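Local coordinates for protein glial cell-derived neurotrophic factor (Rattus norvegicus, PDB 1AGQ) that probably acts as a secreted neurotrophic growth factor of the cystine-knot, transforming growth factor beta-like superfamily, signalling to neurons through cell-surface receptors, at residues V43-H48 with F66-G71. Numbering follows the deposited sequence.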
loop_
_atom_site.group_PDB
_atom_site.type_symbol
_atom_site.label_atom_id
_atom_site.label_comp_id
_atom_site.label_asym_id
_atom_site.label_seq_id
_atom_site.Cartn_x
_atom_site.Cartn_y
_atom_site.Cartn_z
ATOM N N VAL B 43 4.553 -1.895 3.864
ATOM C CA VAL B 43 3.597 -1.002 4.505
ATOM C C VAL B 43 4.101 -0.229 5.715
ATOM O O VAL B 43 5.079 -0.604 6.348
ATOM C CB VAL B 43 2.322 -1.770 4.926
ATOM C CG1 VAL B 43 1.919 -2.761 3.839
ATOM C CG2 VAL B 43 2.553 -2.507 6.201
ATOM N N LEU B 44 3.394 0.855 6.001
ATOM C CA LEU B 44 3.707 1.740 7.104
ATOM C C LEU B 44 2.932 1.230 8.310
ATOM O O LEU B 44 1.755 0.889 8.198
ATOM C CB LEU B 44 3.257 3.146 6.732
ATOM C CG LEU B 44 3.615 4.345 7.608
ATOM C CD1 LEU B 44 5.097 4.584 7.587
ATOM C CD2 LEU B 44 2.887 5.560 7.094
ATOM N N THR B 45 3.605 1.137 9.450
ATOM C CA THR B 45 2.962 0.655 10.668
ATOM C C THR B 45 3.197 1.707 11.743
ATOM O O THR B 45 4.322 2.202 11.886
ATOM C CB THR B 45 3.569 -0.672 11.140
ATOM O OG1 THR B 45 3.329 -1.678 10.156
ATOM C CG2 THR B 45 2.900 -1.137 12.451
ATOM N N ALA B 46 2.143 2.051 12.483
ATOM C CA ALA B 46 2.252 3.061 13.537
ATOM C C ALA B 46 2.154 2.471 14.952
ATOM O O ALA B 46 1.428 1.499 15.210
ATOM C CB ALA B 46 1.167 4.111 13.339
ATOM N N ILE B 47 2.891 3.080 15.875
ATOM C CA ILE B 47 2.844 2.664 17.267
ATOM C C ILE B 47 2.978 3.918 18.136
ATOM O O ILE B 47 3.882 4.727 17.943
ATOM C CB ILE B 47 3.961 1.628 17.604
ATOM C CG1 ILE B 47 3.880 1.241 19.080
ATOM C CG2 ILE B 47 5.316 2.153 17.203
ATOM C CD1 ILE B 47 4.550 -0.079 19.382
ATOM N N HIS B 48 2.031 4.113 19.040
ATOM C CA HIS B 48 2.090 5.273 19.916
ATOM C C HIS B 48 3.086 4.932 21.012
ATOM O O HIS B 48 2.941 3.912 21.681
ATOM C CB HIS B 48 0.728 5.568 20.535
ATOM C CG HIS B 48 0.775 6.661 21.559
ATOM N ND1 HIS B 48 0.145 6.574 22.779
ATOM C CD2 HIS B 48 1.433 7.847 21.555
ATOM C CE1 HIS B 48 0.412 7.658 23.486
ATOM N NE2 HIS B 48 1.189 8.445 22.769
ATOM N N PHE B 66 5.225 6.670 16.448
ATOM C CA PHE B 66 6.414 6.296 15.706
ATOM C C PHE B 66 5.916 5.404 14.572
ATOM O O PHE B 66 5.078 4.534 14.795
ATOM C CB PHE B 66 7.378 5.534 16.606
ATOM C CG PHE B 66 8.469 4.812 15.859
ATOM C CD1 PHE B 66 9.527 5.515 15.306
ATOM C CD2 PHE B 66 8.417 3.431 15.693
ATOM C CE1 PHE B 66 10.521 4.859 14.594
ATOM C CE2 PHE B 66 9.414 2.768 14.974
ATOM C CZ PHE B 66 10.462 3.488 14.427
ATOM N N ARG B 67 6.398 5.640 13.356
ATOM C CA ARG B 67 5.980 4.802 12.236
ATOM C C ARG B 67 7.186 4.168 11.569
ATOM O O ARG B 67 8.226 4.785 11.425
ATOM C CB ARG B 67 5.177 5.620 11.230
ATOM C CG ARG B 67 3.943 6.213 11.883
ATOM C CD ARG B 67 2.974 6.715 10.838
ATOM N NE ARG B 67 3.479 7.914 10.181
ATOM C CZ ARG B 67 2.726 8.708 9.431
ATOM N NH1 ARG B 67 1.446 8.409 9.254
ATOM N NH2 ARG B 67 3.231 9.816 8.892
ATOM N N TYR B 68 7.040 2.897 11.217
ATOM C CA TYR B 68 8.130 2.183 10.589
ATOM C C TYR B 68 7.607 1.432 9.382
ATOM O O TYR B 68 6.409 1.173 9.281
ATOM C CB TYR B 68 8.785 1.222 11.589
ATOM C CG TYR B 68 7.894 0.115 12.089
ATOM C CD1 TYR B 68 7.034 0.324 13.157
ATOM C CD2 TYR B 68 7.947 -1.165 11.526
ATOM C CE1 TYR B 68 6.245 -0.710 13.672
ATOM C CE2 TYR B 68 7.151 -2.215 12.040
ATOM C CZ TYR B 68 6.306 -1.978 13.113
ATOM O OH TYR B 68 5.485 -2.986 13.611
ATOM N N CYS B 69 8.530 1.097 8.481
ATOM C CA CYS B 69 8.248 0.395 7.234
ATOM C C CYS B 69 8.717 -1.052 7.303
ATOM O O CYS B 69 9.800 -1.361 7.830
ATOM C CB CYS B 69 8.978 1.107 6.090
ATOM S SG CYS B 69 8.516 2.841 5.879
ATOM N N SER B 70 7.894 -1.949 6.782
ATOM C CA SER B 70 8.237 -3.358 6.767
ATOM C C SER B 70 7.360 -4.090 5.767
ATOM O O SER B 70 6.246 -3.661 5.477
ATOM C CB SER B 70 8.079 -3.963 8.164
ATOM O OG SER B 70 6.722 -4.023 8.561
ATOM N N GLY B 71 7.874 -5.197 5.247
ATOM C CA GLY B 71 7.129 -5.968 4.265
ATOM C C GLY B 71 8.062 -6.430 3.153
ATOM O O GLY B 71 9.248 -6.108 3.161
HETATM O O HOH W 1 5.170 -1.549 8.577
#
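The tyrosine ring of Tyr-68 is turned over Thr-45 by a chi1 of 64°, which sets CG between the backbone N and the carbonyl carbon. On the partner strand a chi1 of -64° sets Thr-45 OG1 beside its backbone N and leaves CG2 anti to that N, and the two side chains run alongside each other. The result is a CH-pi contact: Thr-45 CB stands 3.8 Å from the Tyr-68 ring centroid, over the face but offset toward the rim, while Thr-45 CG2 reaches Tyr-68 OH at 3.4 Å. Further along this face, Ile-47 CG2 meets the edge of the Phe-66 ring in its plane, 3.7 Å from CD2. On the other face, Leu-44 CD2 lies over the guanidinium of Arg-67, and Leu-44 CD1 touches Arg-67 CB at 3.8 Å.

Six backbone hydrogen bonds, two each at Val-43/Ser-70, Thr-45/Tyr-68 and Ile-47/Phe-66, establish a regular antiparallel register; Thr-45 N to Tyr-68 O measures 2.8 Å. Between these pairs, Arg-67 CA approaches Thr-45 O at 3.1 Å as a CA-H...O contact. A water accepts from Ser-70 OG and donates to Tyr-68 O, but its very short approaches to Val-43 O and Thr-45 OG1 make its exact position doubtful.

This hairpin belongs to the cystine-knot fold: Cys-69 is disulfide-bonded to Cys-132 on strand 129-134, and Arg-67 makes a salt bridge with Asp-109. Tyr-68 OH hydrogen-bonds His-48 NE2 of the second subunit, whose strand pairs in parallel with Thr-45 and Ala-46, while Phe-66 packs on Leu-87 in helix 79-89 of the third subunit.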